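Side-chain contacts in uncharacterized protein (Leishmania major, PDB 2B4W), which is of unknown function but belongs to the DUF1861 family, which is placed in the beta-fructosidase clan and probably shares its beta-propeller fold: residues A[112-117]-A[135-140]; A[143-148]-A[168-173]. All coordinates share one frame; numbering follows the deposited sequence.

Contact 1: residues A[112-117]-A[135-140]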
ATOM      1  N   GLY A 112      -1.082   0.316 -14.078  1.00 27.37           N
ATOM      2  CA  GLY A 112      -1.543  -0.519 -12.969  1.00 28.56           C
ATOM      3  C   GLY A 112      -2.205  -1.764 -13.577  1.00 27.30           C
ATOM      4  O   GLY A 112      -3.232  -1.593 -14.236  1.00 34.53           O
ATOM      5  N   TYR A 113      -1.636  -2.937 -13.374  1.00 29.13           N
ATOM      6  CA  TYR A 113      -2.108  -4.242 -13.790  1.00 31.26           C
ATOM      7  C   TYR A 113      -2.831  -4.975 -12.650  1.00 41.59           C
ATOM      8  O   TYR A 113      -2.316  -4.966 -11.526  1.00 32.89           O
ATOM      9  CB  TYR A 113      -0.968  -5.152 -14.240  1.00 30.23           C
ATOM     10  CG  TYR A 113      -0.553  -5.144 -15.681  1.00 31.79           C
ATOM     11  CD1 TYR A 113      -0.775  -4.065 -16.527  1.00 32.71           C
ATOM     12  CD2 TYR A 113       0.091  -6.272 -16.189  1.00 43.26           C
ATOM     13  CE1 TYR A 113      -0.366  -4.116 -17.848  1.00 40.41           C
ATOM     14  CE2 TYR A 113       0.503  -6.326 -17.506  1.00 45.40           C
ATOM     15  CZ  TYR A 113       0.267  -5.241 -18.326  1.00 47.21           C
ATOM     16  OH  TYR A 113       0.688  -5.318 -19.635  1.00 47.70           O
ATOM     17  N   PHE A 114      -3.963  -5.593 -12.967  1.00 31.49           N
ATOM     18  CA  PHE A 114      -4.832  -6.254 -12.000  1.00 25.43           C
ATOM     19  C   PHE A 114      -5.062  -7.711 -12.403  1.00 28.55           C
ATOM     20  O   PHE A 114      -5.300  -8.003 -13.573  1.00 26.40           O
ATOM     21  CB  PHE A 114      -6.196  -5.569 -11.856  1.00 23.06           C
ATOM     22  CG  PHE A 114      -6.158  -4.253 -11.098  1.00 35.15           C
ATOM     23  CD1 PHE A 114      -5.830  -3.074 -11.745  1.00 30.73           C
ATOM     24  CD2 PHE A 114      -6.461  -4.240  -9.744  1.00 37.75           C
ATOM     25  CE1 PHE A 114      -5.800  -1.887 -11.041  1.00 31.52           C
ATOM     26  CE2 PHE A 114      -6.444  -3.050  -9.043  1.00 31.10           C
ATOM     27  CZ  PHE A 114      -6.100  -1.888  -9.689  1.00 16.13           C
ATOM     28  N   TYR A 115      -4.987  -8.570 -11.414  1.00 19.61           N
ATOM     29  CA  TYR A 115      -5.073 -10.011 -11.440  1.00 24.06           C
ATOM     30  C   TYR A 115      -6.078 -10.444 -10.373  1.00 28.06           C
ATOM     31  O   TYR A 115      -6.201  -9.776  -9.341  1.00 23.29           O
ATOM     32  CB  TYR A 115      -3.759 -10.727 -11.133  1.00 19.79           C
ATOM     33  CG  TYR A 115      -2.581 -10.282 -11.954  1.00 21.56           C
ATOM     34  CD1 TYR A 115      -2.052  -9.016 -11.758  1.00 23.89           C
ATOM     35  CD2 TYR A 115      -2.009 -11.111 -12.911  1.00 32.78           C
ATOM     36  CE1 TYR A 115      -0.977  -8.577 -12.495  1.00 33.01           C
ATOM     37  CE2 TYR A 115      -0.924 -10.680 -13.664  1.00 32.81           C
ATOM     38  CZ  TYR A 115      -0.422  -9.411 -13.441  1.00 41.85           C
ATOM     39  OH  TYR A 115       0.655  -8.930 -14.152  1.00 53.32           O
ATOM     40  N   ARG A 116      -6.748 -11.547 -10.644  1.00 27.73           N
ATOM     41  CA  ARG A 116      -7.705 -12.053  -9.652  1.00 21.17           C
ATOM     42  C   ARG A 116      -7.471 -13.541  -9.440  1.00 26.28           C
ATOM     43  O   ARG A 116      -6.908 -14.246 -10.286  1.00 20.68           O
ATOM     44  CB  ARG A 116      -9.146 -11.784 -10.070  1.00 25.55           C
ATOM     45  CG  ARG A 116      -9.545 -12.440 -11.384  1.00 30.18           C
ATOM     46  CD  ARG A 116     -10.844 -11.824 -11.909  1.00 28.60           C
ATOM     47  NE  ARG A 116     -11.983 -12.352 -11.160  1.00 34.65           N
ATOM     48  CZ  ARG A 116     -13.186 -11.801 -11.065  1.00 47.89           C
ATOM     49  NH1 ARG A 116     -13.470 -10.663 -11.686  1.00 42.43           N
ATOM     50  NH2 ARG A 116     -14.120 -12.407 -10.335  1.00 46.48           N
ATOM     51  N   GLY A 117      -7.895 -14.019  -8.276  1.00 25.63           N
ATOM     52  CA  GLY A 117      -7.773 -15.432  -8.004  1.00 24.29           C
ATOM     53  C   GLY A 117      -7.485 -15.751  -6.550  1.00 27.23           C
ATOM     54  O   GLY A 117      -8.039 -15.164  -5.623  1.00 27.35           O
ATOM     55  N   ILE A 135      -3.221   3.154  -8.143  1.00 24.44           N
ATOM     56  CA  ILE A 135      -4.631   2.808  -8.220  1.00 20.20           C
ATOM     57  C   ILE A 135      -4.953   1.658  -7.255  1.00 18.87           C
ATOM     58  O   ILE A 135      -4.225   0.658  -7.271  1.00 29.57           O
ATOM     59  CB  ILE A 135      -5.083   2.371  -9.629  1.00 29.24           C
ATOM     60  CG1 ILE A 135      -4.790   3.384 -10.738  1.00 29.53           C
ATOM     61  CG2 ILE A 135      -6.574   1.986  -9.585  1.00 20.17           C
ATOM     62  CD1 ILE A 135      -4.384   2.829 -12.091  1.00 22.09           C
ATOM     63  N   ARG A 136      -5.992   1.836  -6.446  1.00 19.62           N
ATOM     64  CA  ARG A 136      -6.388   0.954  -5.365  1.00 19.24           C
ATOM     65  C   ARG A 136      -7.897   0.757  -5.270  1.00 22.03           C
ATOM     66  O   ARG A 136      -8.723   1.597  -5.622  1.00 27.69           O
ATOM     67  CB  ARG A 136      -5.958   1.470  -3.986  1.00 17.19           C
ATOM     68  CG  ARG A 136      -4.478   1.611  -3.738  1.00 21.11           C
ATOM     69  CD  ARG A 136      -3.741   0.340  -4.120  1.00 21.83           C
ATOM     70  NE  ARG A 136      -2.304   0.390  -3.873  1.00 20.68           N
ATOM     71  CZ  ARG A 136      -1.358   0.676  -4.754  1.00 22.11           C
ATOM     72  NH1 ARG A 136      -1.614   0.968  -6.024  1.00 20.43           N
ATOM     73  NH2 ARG A 136      -0.090   0.676  -4.379  1.00 23.99           N
ATOM     74  N   VAL A 137      -8.255  -0.422  -4.735  1.00 18.76           N
ATOM     75  CA  VAL A 137      -9.675  -0.724  -4.591  1.00 12.40           C
ATOM     76  C   VAL A 137      -9.970  -1.332  -3.230  1.00 15.69           C
ATOM     77  O   VAL A 137      -9.040  -1.763  -2.552  1.00 19.87           O
ATOM     78  CB  VAL A 137     -10.160  -1.738  -5.645  1.00 24.46           C
ATOM     79  CG1 VAL A 137      -9.786  -1.275  -7.047  1.00 20.09           C
ATOM     80  CG2 VAL A 137      -9.582  -3.137  -5.404  1.00 26.66           C
ATOM     81  N   LEU A 138     -11.263  -1.371  -2.960  1.00 17.04           N
ATOM     82  CA  LEU A 138     -11.855  -2.126  -1.882  1.00 18.62           C
ATOM     83  C   LEU A 138     -13.350  -2.377  -2.124  1.00 22.75           C
ATOM     84  O   LEU A 138     -14.027  -1.736  -2.905  1.00 22.07           O
ATOM     85  CB  LEU A 138     -11.704  -1.476  -0.517  1.00 20.51           C
ATOM     86  CG  LEU A 138     -12.388  -0.231   0.005  1.00 30.48           C
ATOM     87  CD1 LEU A 138     -13.864  -0.230   0.297  1.00 51.41           C
ATOM     88  CD2 LEU A 138     -11.763   0.048   1.397  1.00 53.32           C
ATOM     89  N   GLN A 139     -13.838  -3.322  -1.323  1.00 14.47           N
ATOM     90  CA  GLN A 139     -15.267  -3.601  -1.251  1.00 18.87           C
ATOM     91  C   GLN A 139     -15.942  -2.737  -0.191  1.00 28.48           C
ATOM     92  O   GLN A 139     -15.468  -2.750   0.958  1.00 26.85           O
ATOM     93  CB  GLN A 139     -15.461  -5.083  -0.908  1.00 24.35           C
ATOM     94  CG  GLN A 139     -16.953  -5.467  -0.911  1.00 29.06           C
ATOM     95  CD  GLN A 139     -17.055  -6.833  -1.574  1.00 33.45           C
ATOM     96  OE1 GLN A 139     -16.197  -7.660  -1.282  1.00 23.33           O
ATOM     97  NE2 GLN A 139     -18.051  -7.019  -2.425  1.00 43.79           N
ATOM     98  N   LEU A 140     -16.974  -2.000  -0.563  1.00 29.16           N
ATOM     99  CA  LEU A 140     -17.694  -1.060   0.280  1.00 23.83           C
ATOM    100  C   LEU A 140     -18.749  -1.753   1.135  1.00 17.36           C
ATOM    101  O   LEU A 140     -19.020  -2.937   0.959  1.00 21.51           O
ATOM    102  CB  LEU A 140     -18.383   0.045  -0.550  1.00 25.16           C
ATOM    103  CG  LEU A 140     -17.430   0.959  -1.328  1.00 38.73           C
ATOM    104  CD1 LEU A 140     -18.154   1.779  -2.392  1.00 39.25           C
ATOM    105  CD2 LEU A 140     -16.690   1.891  -0.378  1.00 52.96           C
TER

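Contact 2: residues A[143-148]-A[168-173]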
ATOM      1  N   GLY A 143     -21.327  -3.578  -0.597  1.00 24.38           N
ATOM      2  CA  GLY A 143     -20.740  -4.601  -1.428  1.00 23.64           C
ATOM      3  C   GLY A 143     -20.216  -4.142  -2.760  1.00 24.51           C
ATOM      4  O   GLY A 143     -19.567  -4.909  -3.485  1.00 19.84           O
ATOM      5  N   ARG A 144     -20.474  -2.891  -3.133  1.00 20.87           N
ATOM      6  CA  ARG A 144     -19.942  -2.426  -4.422  1.00 18.74           C
ATOM      7  C   ARG A 144     -18.468  -2.073  -4.258  1.00 30.19           C
ATOM      8  O   ARG A 144     -17.912  -2.218  -3.152  1.00 22.24           O
ATOM      9  CB  ARG A 144     -20.767  -1.246  -4.946  1.00 19.19           C
ATOM     10  CG  ARG A 144     -22.192  -1.584  -5.356  1.00 15.11           C
ATOM     11  CD  ARG A 144     -22.913  -0.344  -5.880  1.00 18.38           C
ATOM     12  NE  ARG A 144     -23.326   0.531  -4.776  1.00 24.89           N
ATOM     13  CZ  ARG A 144     -23.600   1.823  -4.870  1.00 27.19           C
ATOM     14  NH1 ARG A 144     -23.526   2.462  -6.025  1.00 30.73           N
ATOM     15  NH2 ARG A 144     -23.963   2.515  -3.788  1.00 30.72           N
ATOM     16  N   LEU A 145     -17.847  -1.620  -5.343  1.00 23.40           N
ATOM     17  CA  LEU A 145     -16.409  -1.433  -5.404  1.00 27.22           C
ATOM     18  C   LEU A 145     -15.994   0.026  -5.344  1.00 28.30           C
ATOM     19  O   LEU A 145     -16.288   0.825  -6.228  1.00 28.43           O
ATOM     20  CB  LEU A 145     -15.878  -2.090  -6.683  1.00 25.38           C
ATOM     21  CG  LEU A 145     -14.361  -2.172  -6.836  1.00 19.06           C
ATOM     22  CD1 LEU A 145     -13.772  -3.347  -6.076  1.00 21.41           C
ATOM     23  CD2 LEU A 145     -13.984  -2.267  -8.308  1.00 29.63           C
ATOM     24  N   GLY A 146     -15.289   0.400  -4.269  1.00 17.83           N
ATOM     25  CA  GLY A 146     -14.667   1.706  -4.243  1.00 12.16           C
ATOM     26  C   GLY A 146     -13.349   1.683  -4.995  1.00 17.06           C
ATOM     27  O   GLY A 146     -12.532   0.765  -4.834  1.00 23.48           O
ATOM     28  N   VAL A 147     -13.128   2.691  -5.841  1.00 25.55           N
ATOM     29  CA  VAL A 147     -11.862   2.739  -6.567  1.00 18.34           C
ATOM     30  C   VAL A 147     -11.201   4.108  -6.423  1.00 24.19           C
ATOM     31  O   VAL A 147     -11.802   5.163  -6.620  1.00 21.77           O
ATOM     32  CB  VAL A 147     -12.011   2.392  -8.063  1.00 22.26           C
ATOM     33  CG1 VAL A 147     -10.627   2.198  -8.684  1.00 34.18           C
ATOM     34  CG2 VAL A 147     -12.868   1.150  -8.282  1.00 27.20           C
ATOM     35  N   PHE A 148      -9.918   4.049  -6.076  1.00 22.56           N
ATOM     36  CA  PHE A 148      -9.081   5.232  -6.004  1.00 24.51           C
ATOM     37  C   PHE A 148      -8.090   5.298  -7.170  1.00 27.54           C
ATOM     38  O   PHE A 148      -7.366   4.340  -7.445  1.00 25.35           O
ATOM     39  CB  PHE A 148      -8.250   5.263  -4.726  1.00 25.46           C
ATOM     40  CG  PHE A 148      -9.052   5.326  -3.437  1.00 19.39           C
ATOM     41  CD1 PHE A 148      -9.490   4.182  -2.787  1.00 22.53           C
ATOM     42  CD2 PHE A 148      -9.330   6.566  -2.899  1.00 22.10           C
ATOM     43  CE1 PHE A 148     -10.212   4.253  -1.605  1.00 15.23           C
ATOM     44  CE2 PHE A 148     -10.049   6.640  -1.720  1.00 30.66           C
ATOM     45  CZ  PHE A 148     -10.467   5.493  -1.068  1.00 18.96           C
ATOM     46  N   ASP A 168     -15.769  -6.265 -12.370  1.00 25.52           N
ATOM     47  CA  ASP A 168     -16.061  -6.417 -13.774  1.00 32.47           C
ATOM     48  C   ASP A 168     -16.147  -5.096 -14.517  1.00 36.77           C
ATOM     49  O   ASP A 168     -16.183  -5.098 -15.746  1.00 29.85           O
ATOM     50  CB  ASP A 168     -17.404  -7.131 -13.969  1.00 30.36           C
ATOM     51  CG  ASP A 168     -17.382  -8.527 -13.394  1.00 32.16           C
ATOM     52  OD1 ASP A 168     -16.416  -9.262 -13.682  1.00 46.36           O
ATOM     53  OD2 ASP A 168     -18.330  -8.862 -12.649  1.00 71.41           O
ATOM     54  N   GLU A 169     -16.195  -3.978 -13.802  1.00 30.14           N
ATOM     55  CA  GLU A 169     -16.311  -2.713 -14.514  1.00 24.17           C
ATOM     56  C   GLU A 169     -15.003  -1.927 -14.490  1.00 17.58           C
ATOM     57  O   GLU A 169     -14.889  -0.885 -15.104  1.00 21.89           O
ATOM     58  CB  GLU A 169     -17.395  -1.846 -13.880  1.00 25.52           C
ATOM     59  CG  GLU A 169     -18.767  -2.516 -13.899  1.00 23.20           C
ATOM     60  CD  GLU A 169     -19.812  -1.471 -13.545  1.00 28.15           C
ATOM     61  OE1 GLU A 169     -19.423  -0.518 -12.833  1.00 29.79           O
ATOM     62  OE2 GLU A 169     -20.961  -1.634 -13.996  1.00 27.71           O
ATOM     63  N   LEU A 170     -14.069  -2.469 -13.721  1.00 27.30           N
ATOM     64  CA  LEU A 170     -12.754  -1.889 -13.566  1.00 22.99           C
ATOM     65  C   LEU A 170     -11.977  -1.962 -14.887  1.00 26.77           C
ATOM     66  O   LEU A 170     -11.930  -3.032 -15.490  1.00 29.66           O
ATOM     67  CB  LEU A 170     -11.992  -2.638 -12.476  1.00 19.66           C
ATOM     68  CG  LEU A 170     -10.766  -1.908 -11.931  1.00 20.56           C
ATOM     69  CD1 LEU A 170     -11.187  -0.690 -11.138  1.00 24.16           C
ATOM     70  CD2 LEU A 170      -9.938  -2.835 -11.064  1.00 21.33           C
ATOM     71  N   GLY A 171     -11.397  -0.844 -15.279  1.00 30.81           N
ATOM     72  CA  GLY A 171     -10.628  -0.664 -16.506  1.00 24.96           C
ATOM     73  C   GLY A 171     -10.189   0.790 -16.650  1.00 29.56           C
ATOM     74  O   GLY A 171     -10.584   1.622 -15.823  1.00 25.83           O
ATOM     75  N   ALA A 172      -9.376   1.077 -17.660  1.00 33.23           N
ATOM     76  CA  ALA A 172      -8.599   2.309 -17.775  1.00 32.40           C
ATOM     77  C   ALA A 172      -9.459   3.554 -17.874  1.00 32.56           C
ATOM     78  O   ALA A 172      -9.187   4.595 -17.269  1.00 35.08           O
ATOM     79  CB  ALA A 172      -7.654   2.210 -18.975  1.00 40.19           C
ATOM     80  N   GLU A 173     -10.548   3.473 -18.640  1.00 38.69           N
ATOM     81  CA  GLU A 173     -11.353   4.676 -18.818  1.00 37.55           C
ATOM     82  C   GLU A 173     -12.058   5.132 -17.554  1.00 35.08           C
ATOM     83  O   GLU A 173     -11.889   6.280 -17.135  1.00 40.74           O
ATOM     84  CB  GLU A 173     -12.383   4.410 -19.922  1.00 40.84           C
ATOM     85  CG  GLU A 173     -11.737   3.932 -21.212  1.00 60.47           C
ATOM     86  CD  GLU A 173     -11.507   2.441 -21.288  1.00 71.97           C
ATOM     87  OE1 GLU A 173     -11.827   1.696 -20.336  1.00 56.36           O
ATOM     88  OE2 GLU A 173     -10.990   1.993 -22.339  1.00 94.80           O
TER

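Contact 1: residues A[112-117]-A[135-140]
The carbonyl oxygen of Ile135 lies beyond the far end of the Phe114 ring, with Ile135 O 4.0 Å from Phe114 CZ, an approach and not a bond. The contact joins the faces of two antiparallel four-stranded sheets, consistent with adjacent blades of the propeller expected for this clan. Residues 112-117 lie on the third strand of one sheet, and 136-139 is an edge strand of the next.

The same oxygen is bound from its own segment. Arg136 NH1 donates to Ile135 O at 2.9 Å, a bond within 135-140 that does not join the two segments. The N-H is well aimed (166°), and the oxygen lies nearly in the guanidinium plane. The donor, however, stands 60° out of the carbonyl plane and so is not on a lone pair. Arg136 NE binds Asn193 O, and the same side chain makes a cation-pi contact with Tyr85.

Between the sheets the meeting is apolar. Phe114 points toward Ile135 and Val137, which leave their chain on the same side, while Arg136 between them points away. Ile135 CG2, anti to its backbone N, is thereby turned toward the end of the ring and meets its edge near the plane, 3.9 Å from Phe114 CZ. Val137 CG1 approaches obliquely, 4.3 Å from Phe114 CE2. The two methyls thus meet neighbouring ring atoms, one at the edge and the other obliquely. CG of Phe114 stands anti to its carbonyl carbon (chi1 -74°), which carries the ring across to the other sheet. Ile94 and Phe125 also touch Phe114. Ala87 and Ile89 touch Val137.

All four touching residues are buried. Gly112 contributes backbone only: Gly112 CA is 4.5 Å from the terminal methyl, Ile135 CD1.

Contact 2: residues A[143-148]-A[168-173]
Leu145, Val147 and Leu170 make this contact with branched aliphatic groups alone, and no ring or other flat group takes part in it. The nearby ring of Phe148 belongs to the other face of the sheet, where it meets Phe161 with the planes at about 55°.

The contact lays a connecting loop over a beta-strand of one antiparallel sheet. Strand 145-149 carries Leu145 and Val147 on the same face. Leu170 lies just before helix 172-176, in the connection that follows strand 159-164, and Gly171 is the N-cap of that helix.

A single methyl does the main touching. Leu170 CD1 lies 3.8 Å from Val147 CG1 and equally 3.8 Å from Val147 CG2, so it faces the fork of the valine. CG of Leu170 is anti to the backbone N (chi1 -163°), which directs the branch at the strand. Leu145 CD2 adds a looser contact, 4.3 Å from Leu170 CD1. Leu164 also touches Val147 and Leu170. Leu170 O is hydrogen-bonded to Thr126 OG1 on strand 121-127, so the loop also reaches the neighbouring sheet.

With three buried hydrocarbon side chains and no polar bond between the segments, the contact is consistent with van der Waals packing and burial of hydrocarbon alone.

In the fold
The two contacts come in series along the chain, with their centres about 8 Å apart and on the same side of the chain's centre. They share one antiparallel sheet, in which strands 136-139 and 145-149 are neighbours. Probable backbone hydrogen bonds join Arg136 O to Phe148 N and Leu138 O to Gly146 N. Contact 1 links this sheet to the preceding one, which contains strand 110-116. Contact 2 packs the connection before helix 172-176 against strand 145-149 of the same sheet. Leu170 of contact 2 also touches Phe114 of contact 1. Through Leu170 the two apolar patches adjoin, at the junction of sheets that are probably successive propeller blades.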